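Local coordinates for serine racemase (PDB 4ECL), which is a racemase of the alanine racemase family, built from an N-terminal TIM-barrel domain and a C-terminal domain rich in beta strands, at residues 35-40 against 59-64; 202-207 against 220-225; 68-73 against 98-103. All blocks are in the same frame, centred on the assembly; numbering follows the deposited sequence.

Contact 1: residues 35-40 against 59-64; sequences AVVKAE and SSFAVA
A35 pairs with the strand 60-63 through both of its backbone polar atoms: A35 N donates to S60 O (2.9 Å), and A35 O accepts from A62 N (3.0 Å). The same carbonyl oxygen also takes a CA-H...O contact from F61. On the face of the sheet that these two residues share, A35 CB lies 3.8 Å from F61 CD1, approaching the ring obliquely. V36 turns to the other face, where V36 CG2 meets A62 CB loosely at 4.3 Å; its own carbonyl is taken by the hydroxyl of Y225. At V37 the ladder gains its last bond, V37 N to A62 O at 2.9 Å, with the donor almost in line with the carbonyl. A chi1 of -68° splits the two methyls of V37: CG1 goes to F61 CD1 (4.1 Å), CG2 to V63 CG1 (4.0 Å). K38 touches with the root of its side chain, K38 CB packing on A64 CB at 3.9 Å, after which the extended chain runs off to a salt bridge with D315 of the second subunit. Three backbone bonds thus fix two neighbouring parallel strands of the barrel in register. What meets between their side chains is hydrocarbon, including CB and CD of K38, and the polar end of K38 finds its partner outside these strands, on the second subunit.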
# COMPACT_ATOMS: atom_id res chain seq x y z
N ALA A 35 20.13 -1.50 -11.59
CA ALA A 35 19.01 -0.70 -11.16
C ALA A 35 18.04 -1.60 -10.39
O ALA A 35 17.55 -2.60 -10.92
CB ALA A 35 18.33 -0.06 -12.36
N VAL A 36 17.79 -1.25 -9.14
CA VAL A 36 16.89 -2.02 -8.31
C VAL A 36 15.46 -1.54 -8.56
O VAL A 36 15.10 -0.42 -8.16
CB VAL A 36 17.25 -1.83 -6.84
CG1 VAL A 36 16.29 -2.62 -5.95
CG2 VAL A 36 18.70 -2.27 -6.60
N VAL A 37 14.65 -2.35 -9.23
CA VAL A 37 13.31 -1.91 -9.64
C VAL A 37 12.17 -2.70 -8.99
O VAL A 37 11.05 -2.72 -9.48
CB VAL A 37 13.16 -1.92 -11.19
CG1 VAL A 37 14.06 -0.85 -11.82
CG2 VAL A 37 13.50 -3.30 -11.77
N LYS A 38 12.48 -3.35 -7.87
CA LYS A 38 11.49 -4.12 -7.11
C LYS A 38 10.42 -3.20 -6.52
O LYS A 38 10.63 -1.99 -6.42
CB LYS A 38 12.18 -4.89 -5.99
CG LYS A 38 12.99 -4.02 -5.07
CD LYS A 38 13.73 -4.82 -4.02
CE LYS A 38 14.35 -3.89 -2.99
NZ LYS A 38 14.97 -4.62 -1.85
N ALA A 39 9.29 -3.79 -6.12
CA ALA A 39 8.12 -3.06 -5.60
C ALA A 39 7.68 -1.92 -6.49
O ALA A 39 7.63 -0.77 -6.04
CB ALA A 39 8.39 -2.53 -4.22
N GLU A 40 7.33 -2.23 -7.74
CA GLU A 40 6.92 -1.23 -8.70
C GLU A 40 7.94 -0.11 -8.82
O GLU A 40 7.57 1.07 -8.87
CB GLU A 40 5.55 -0.65 -8.32
CG GLU A 40 4.42 -1.60 -8.62
CD GLU A 40 4.29 -1.86 -10.11
OE1 GLU A 40 4.63 -0.96 -10.91
OE2 GLU A 40 3.86 -2.98 -10.47
N SER A 59 21.81 -1.76 -18.35
CA SER A 59 21.76 -3.12 -18.87
C SER A 59 21.76 -4.20 -17.79
O SER A 59 22.16 -5.34 -18.04
CB SER A 59 22.92 -3.33 -19.84
OG SER A 59 24.09 -2.70 -19.34
N SER A 60 21.32 -3.84 -16.59
CA SER A 60 21.24 -4.76 -15.47
C SER A 60 20.17 -4.33 -14.46
O SER A 60 20.16 -3.18 -14.00
CB SER A 60 22.60 -4.86 -14.78
OG SER A 60 22.66 -5.95 -13.90
N PHE A 61 19.28 -5.26 -14.10
CA PHE A 61 18.16 -4.97 -13.18
C PHE A 61 18.05 -6.01 -12.06
O PHE A 61 18.36 -7.19 -12.25
CB PHE A 61 16.83 -4.88 -13.95
CG PHE A 61 16.83 -3.82 -15.01
CD1 PHE A 61 16.53 -2.51 -14.70
CD2 PHE A 61 17.21 -4.12 -16.31
CE1 PHE A 61 16.58 -1.52 -15.66
CE2 PHE A 61 17.27 -3.15 -17.28
CZ PHE A 61 16.95 -1.84 -16.96
N ALA A 62 17.61 -5.55 -10.89
CA ALA A 62 17.34 -6.42 -9.75
C ALA A 62 15.86 -6.31 -9.36
O ALA A 62 15.31 -5.21 -9.30
CB ALA A 62 18.20 -6.01 -8.58
N VAL A 63 15.21 -7.45 -9.10
CA VAL A 63 13.83 -7.46 -8.63
C VAL A 63 13.76 -8.33 -7.39
O VAL A 63 14.70 -9.07 -7.10
CB VAL A 63 12.88 -8.06 -9.67
CG1 VAL A 63 12.64 -7.06 -10.79
CG2 VAL A 63 13.46 -9.35 -10.21
N ALA A 64 12.66 -8.25 -6.66
CA ALA A 64 12.54 -9.06 -5.44
C ALA A 64 12.08 -10.48 -5.71
O ALA A 64 12.42 -11.41 -4.97
CB ALA A 64 11.59 -8.39 -4.44

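Contact 2: residues 202-207 against 220-225; sequences QSSYGL and VGVALY. With SO4 (sulfate ion), chain G.
S204 reaches A223 and a bound sulfate with the same short side chain. S204 CB already packs against the loop 220-225, 3.8 Å from A223 CB, and passes close to O2 of the ion. One bond further, chi1 of -67° sets OG beside the residue's own backbone N, and both then face the sulfate. S204 OG donates to sulfate O2 at 2.6 Å and accepts the amide of A223, A223 N to S204 OG being 3.1 Å at a fairly straight 165°. With one bond given and one received, the rotation of the hydroxyl is fixed. Backbone amides complete the grip: S204 N and G221 N (2.9 Å) both reach O2, so three donors of the two segments converge on that oxygen, while V222 N binds O3, also at 2.9 Å. Y42 adds its hydroxyl. Beside the ion, V222 CG2 lies 3.7 Å from S204 OG and touches the ring of Y205 loosely. S204 opens the helix 204-209, whose N-terminal end would probably add to the pull on the negative charge. Backbone amides, a serine and a helix start gathered beyond the barrel strands are consistent with the phosphate-binding site of the pyridoxal phosphate cofactor in the alanine racemase fold.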
# COMPACT_ATOMS: atom_id res chain seq x y z
N GLN A 202 27.71 -3.34 -2.74
CA GLN A 202 27.11 -2.03 -2.44
C GLN A 202 25.69 -1.82 -2.92
O GLN A 202 25.31 -2.17 -4.05
CB GLN A 202 27.97 -0.90 -3.02
CG GLN A 202 29.40 -0.88 -2.53
CD GLN A 202 30.34 -0.40 -3.60
OE1 GLN A 202 30.57 -1.11 -4.58
NE2 GLN A 202 30.84 0.82 -3.44
N SER A 203 24.90 -1.22 -2.04
CA SER A 203 23.66 -0.59 -2.45
C SER A 203 23.93 0.91 -2.50
O SER A 203 25.10 1.30 -2.56
CB SER A 203 22.54 -0.95 -1.47
OG SER A 203 22.25 -2.33 -1.56
N SER A 204 22.88 1.74 -2.48
CA SER A 204 23.04 3.20 -2.61
C SER A 204 24.06 3.80 -1.64
O SER A 204 24.96 4.53 -2.05
CB SER A 204 21.71 3.95 -2.43
OG SER A 204 20.79 3.69 -3.48
N TYR A 205 23.91 3.53 -0.35
CA TYR A 205 24.83 4.12 0.62
C TYR A 205 26.23 3.46 0.59
O TYR A 205 27.21 4.04 1.08
CB TYR A 205 24.22 4.10 2.02
CG TYR A 205 23.13 5.13 2.20
CD1 TYR A 205 23.45 6.46 2.49
CD2 TYR A 205 21.80 4.79 2.06
CE1 TYR A 205 22.46 7.42 2.65
CE2 TYR A 205 20.79 5.75 2.22
CZ TYR A 205 21.13 7.06 2.52
OH TYR A 205 20.13 8.01 2.68
N GLY A 206 26.31 2.27 0.00
CA GLY A 206 27.59 1.60 -0.17
C GLY A 206 28.45 2.39 -1.13
O GLY A 206 29.66 2.59 -0.91
N LEU A 207 27.83 2.85 -2.21
CA LEU A 207 28.47 3.76 -3.16
C LEU A 207 28.80 5.09 -2.49
O LEU A 207 29.93 5.56 -2.56
CB LEU A 207 27.57 4.01 -4.37
CG LEU A 207 28.09 5.04 -5.37
CD1 LEU A 207 29.53 4.72 -5.81
CD2 LEU A 207 27.15 5.11 -6.56
N VAL A 220 21.68 0.03 -7.22
CA VAL A 220 21.18 1.32 -6.77
C VAL A 220 19.66 1.36 -6.64
O VAL A 220 18.92 1.06 -7.58
CB VAL A 220 21.74 2.48 -7.62
CG1 VAL A 220 23.26 2.53 -7.50
CG2 VAL A 220 21.37 2.30 -9.07
N GLY A 221 19.20 1.72 -5.45
CA GLY A 221 17.78 1.84 -5.17
C GLY A 221 17.40 3.30 -4.99
O GLY A 221 17.21 4.01 -5.98
N VAL A 222 17.31 3.75 -3.75
CA VAL A 222 16.84 5.11 -3.47
C VAL A 222 17.61 6.21 -4.21
O VAL A 222 17.00 7.18 -4.65
CB VAL A 222 16.81 5.44 -1.95
CG1 VAL A 222 15.78 4.59 -1.24
CG2 VAL A 222 18.21 5.25 -1.32
N ALA A 223 18.93 6.05 -4.35
CA ALA A 223 19.73 7.07 -5.03
C ALA A 223 19.27 7.24 -6.47
O ALA A 223 19.23 8.36 -6.99
CB ALA A 223 21.23 6.73 -4.98
N LEU A 224 18.92 6.14 -7.11
CA LEU A 224 18.47 6.19 -8.49
C LEU A 224 17.21 7.07 -8.61
O LEU A 224 17.00 7.75 -9.63
CB LEU A 224 18.17 4.78 -8.99
CG LEU A 224 17.67 4.62 -10.42
CD1 LEU A 224 18.77 4.90 -11.39
CD2 LEU A 224 17.09 3.23 -10.65
N TYR A 225 16.41 7.08 -7.56
CA TYR A 225 15.14 7.81 -7.58
C TYR A 225 15.29 9.23 -7.01
O TYR A 225 14.32 9.98 -6.91
CB TYR A 225 14.06 7.00 -6.85
CG TYR A 225 13.90 5.62 -7.45
CD1 TYR A 225 13.40 5.47 -8.74
CD2 TYR A 225 14.26 4.49 -6.74
CE1 TYR A 225 13.25 4.21 -9.31
CE2 TYR A 225 14.11 3.22 -7.30
CZ TYR A 225 13.61 3.09 -8.58
OH TYR A 225 13.47 1.85 -9.16
S SO4 G . 18.93 0.98 -1.61
O1 SO4 G . 18.82 -0.48 -1.64
O2 SO4 G . 19.83 1.42 -2.67
O3 SO4 G . 17.59 1.54 -1.82
O4 SO4 G . 19.42 1.41 -0.30

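Contact 3: residues 68-73 against 98-103; sequences EGIRLR and YELTQT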
# COMPACT_ATOMS: atom_id res chain seq x y z
N GLU A 68 7.98 -10.42 -10.55
CA GLU A 68 8.49 -9.14 -11.03
C GLU A 68 9.39 -9.33 -12.24
O GLU A 68 9.26 -8.61 -13.22
CB GLU A 68 9.23 -8.42 -9.91
CG GLU A 68 8.29 -7.87 -8.87
CD GLU A 68 9.03 -7.23 -7.73
OE1 GLU A 68 10.23 -7.49 -7.59
OE2 GLU A 68 8.41 -6.45 -6.97
N GLY A 69 10.28 -10.31 -12.17
CA GLY A 69 11.19 -10.61 -13.28
C GLY A 69 10.47 -10.99 -14.57
O GLY A 69 10.81 -10.51 -15.65
N ILE A 70 9.47 -11.86 -14.45
CA ILE A 70 8.67 -12.27 -15.59
C ILE A 70 7.92 -11.06 -16.19
O ILE A 70 7.86 -10.90 -17.42
CB ILE A 70 7.69 -13.39 -15.19
CG1 ILE A 70 8.46 -14.68 -14.89
CG2 ILE A 70 6.68 -13.67 -16.28
CD1 ILE A 70 7.54 -15.82 -14.48
N ARG A 71 7.38 -10.20 -15.32
CA ARG A 71 6.72 -8.97 -15.79
C ARG A 71 7.66 -8.10 -16.62
O ARG A 71 7.26 -7.58 -17.66
CB ARG A 71 6.14 -8.18 -14.63
CG ARG A 71 4.78 -8.68 -14.18
CD ARG A 71 4.37 -8.09 -12.85
NE ARG A 71 4.21 -6.65 -12.93
CZ ARG A 71 4.46 -5.81 -11.93
NH1 ARG A 71 4.89 -6.28 -10.76
NH2 ARG A 71 4.29 -4.51 -12.10
N LEU A 72 8.91 -7.96 -16.18
CA LEU A 72 9.90 -7.18 -16.92
C LEU A 72 10.08 -7.73 -18.32
O LEU A 72 10.11 -6.97 -19.29
CB LEU A 72 11.23 -7.14 -16.19
CG LEU A 72 11.20 -6.40 -14.86
CD1 LEU A 72 12.62 -6.20 -14.37
CD2 LEU A 72 10.51 -5.06 -15.08
N ARG A 73 10.21 -9.05 -18.41
CA ARG A 73 10.34 -9.72 -19.70
C ARG A 73 9.14 -9.43 -20.60
O ARG A 73 9.29 -9.26 -21.81
CB ARG A 73 10.50 -11.24 -19.51
CG ARG A 73 11.84 -11.68 -18.91
CD ARG A 73 13.02 -11.19 -19.75
NE ARG A 73 14.30 -11.73 -19.30
CZ ARG A 73 15.46 -11.08 -19.36
NH1 ARG A 73 15.50 -9.85 -19.85
NH2 ARG A 73 16.57 -11.66 -18.92
N TYR A 98 12.53 -17.66 -19.05
CA TYR A 98 12.60 -16.20 -19.03
C TYR A 98 14.00 -15.68 -18.75
O TYR A 98 14.19 -14.47 -18.56
CB TYR A 98 11.60 -15.63 -18.02
CG TYR A 98 10.16 -15.83 -18.46
CD1 TYR A 98 9.68 -15.25 -19.63
CD2 TYR A 98 9.29 -16.61 -17.70
CE1 TYR A 98 8.37 -15.44 -20.04
CE2 TYR A 98 7.98 -16.80 -18.10
CZ TYR A 98 7.53 -16.22 -19.27
OH TYR A 98 6.22 -16.41 -19.66
N GLU A 99 14.98 -16.58 -18.76
CA GLU A 99 16.39 -16.23 -18.61
C GLU A 99 16.63 -15.31 -17.43
O GLU A 99 17.36 -14.33 -17.52
CB GLU A 99 16.92 -15.57 -19.88
CG GLU A 99 17.08 -16.49 -21.07
CD GLU A 99 17.70 -15.78 -22.27
OE1 GLU A 99 17.19 -15.94 -23.40
OE2 GLU A 99 18.69 -15.04 -22.07
N LEU A 100 15.98 -15.61 -16.31
CA LEU A 100 16.17 -14.84 -15.10
C LEU A 100 17.34 -15.39 -14.30
O LEU A 100 17.56 -16.59 -14.28
CB LEU A 100 14.88 -14.87 -14.29
CG LEU A 100 13.71 -14.36 -15.14
CD1 LEU A 100 12.38 -14.55 -14.43
CD2 LEU A 100 13.93 -12.89 -15.52
N THR A 101 18.11 -14.51 -13.68
CA THR A 101 19.22 -14.92 -12.83
C THR A 101 18.70 -15.03 -11.41
O THR A 101 18.05 -14.09 -10.92
CB THR A 101 20.38 -13.90 -12.88
OG1 THR A 101 20.79 -13.71 -14.25
CG2 THR A 101 21.57 -14.40 -12.08
N GLN A 102 18.96 -16.17 -10.75
CA GLN A 102 18.42 -16.44 -9.42
C GLN A 102 19.45 -16.30 -8.31
O GLN A 102 20.59 -16.75 -8.45
CB GLN A 102 17.81 -17.85 -9.38
CG GLN A 102 17.31 -18.27 -8.01
CD GLN A 102 16.21 -17.38 -7.50
OE1 GLN A 102 15.30 -17.02 -8.25
NE2 GLN A 102 16.29 -16.99 -6.23
N THR A 103 19.06 -15.68 -7.20
CA THR A 103 19.93 -15.64 -6.02
C THR A 103 19.94 -16.98 -5.29
O THR A 103 18.88 -17.52 -4.96
CB THR A 103 19.49 -14.57 -5.02
OG1 THR A 103 19.71 -13.26 -5.57
CG2 THR A 103 20.26 -14.71 -3.71
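R73 reaches over the end of helix 92-97 and takes two successive carbonyls with one edge of its guanidinium group. R73 NE donates to Y98 O at 2.8 Å, nearly straight at 168°, and R73 NH2 donates to E99 O at 3.1 Å. Both oxygens lie close to the guanidinium plane, but NH2 stands above the carbonyl plane of E99 instead of on a lone pair. I70 CG2 lies over one face of the Y98 ring, displaced toward its CE2-CZ rim, 4.1 Å from the centroid in a CH-pi contact, and I70 CG1 comes to 3.5 Å from Y98 CD2. I70 CG1 packs on L100 CD1 (3.9 Å), which lies over the backbone at G69 and I70, where G69 carries no side chain; L100 CD2 rests 3.9 Å from G69 O. In the next shell, the bend of the R73 chain at chi2 (-57°) lets it lie along Y98, and NH1 bonds to the carbonyls of I77 and S79, holding the group from another side. The carbonyls of Y98 and E99 belong to the Schellman turn that ends helix 92-97, which probably orients them; E99 has positive phi and L100 N returns to L95 O. Outside the barrel, helix 66-74 lies between helix 46-55, which L72 touches, and the turn from helix 92-97 into strand 101-104; beneath them R73 and L72 rest on I81 of strand 80-83.

Overall arrangement
From the N terminus, contact 1 comes first, closing the beta-alpha-beta crossover from strand 32-36 through two helices to strand 60-63. Helix 66-74 follows directly, and contact 3 closes the next loop, spanning strand 80-83 and helix 92-97. Contact 2 comes much later and encloses helix 204-209 and strand 217-220. The three loops lie in series; none nests or crosses. Contacts 1 and 3 meet through A39 N and E68 OE2, 2.9 Å apart. Contact 2 returns to contact 1 where V220 pairs with V36, joining the last strand of the parallel barrel to the first, strand 32-36. Contacts 2 and 3, about 10 Å apart at their nearest atoms, sit at the barrel's mouth and its outer helical layer.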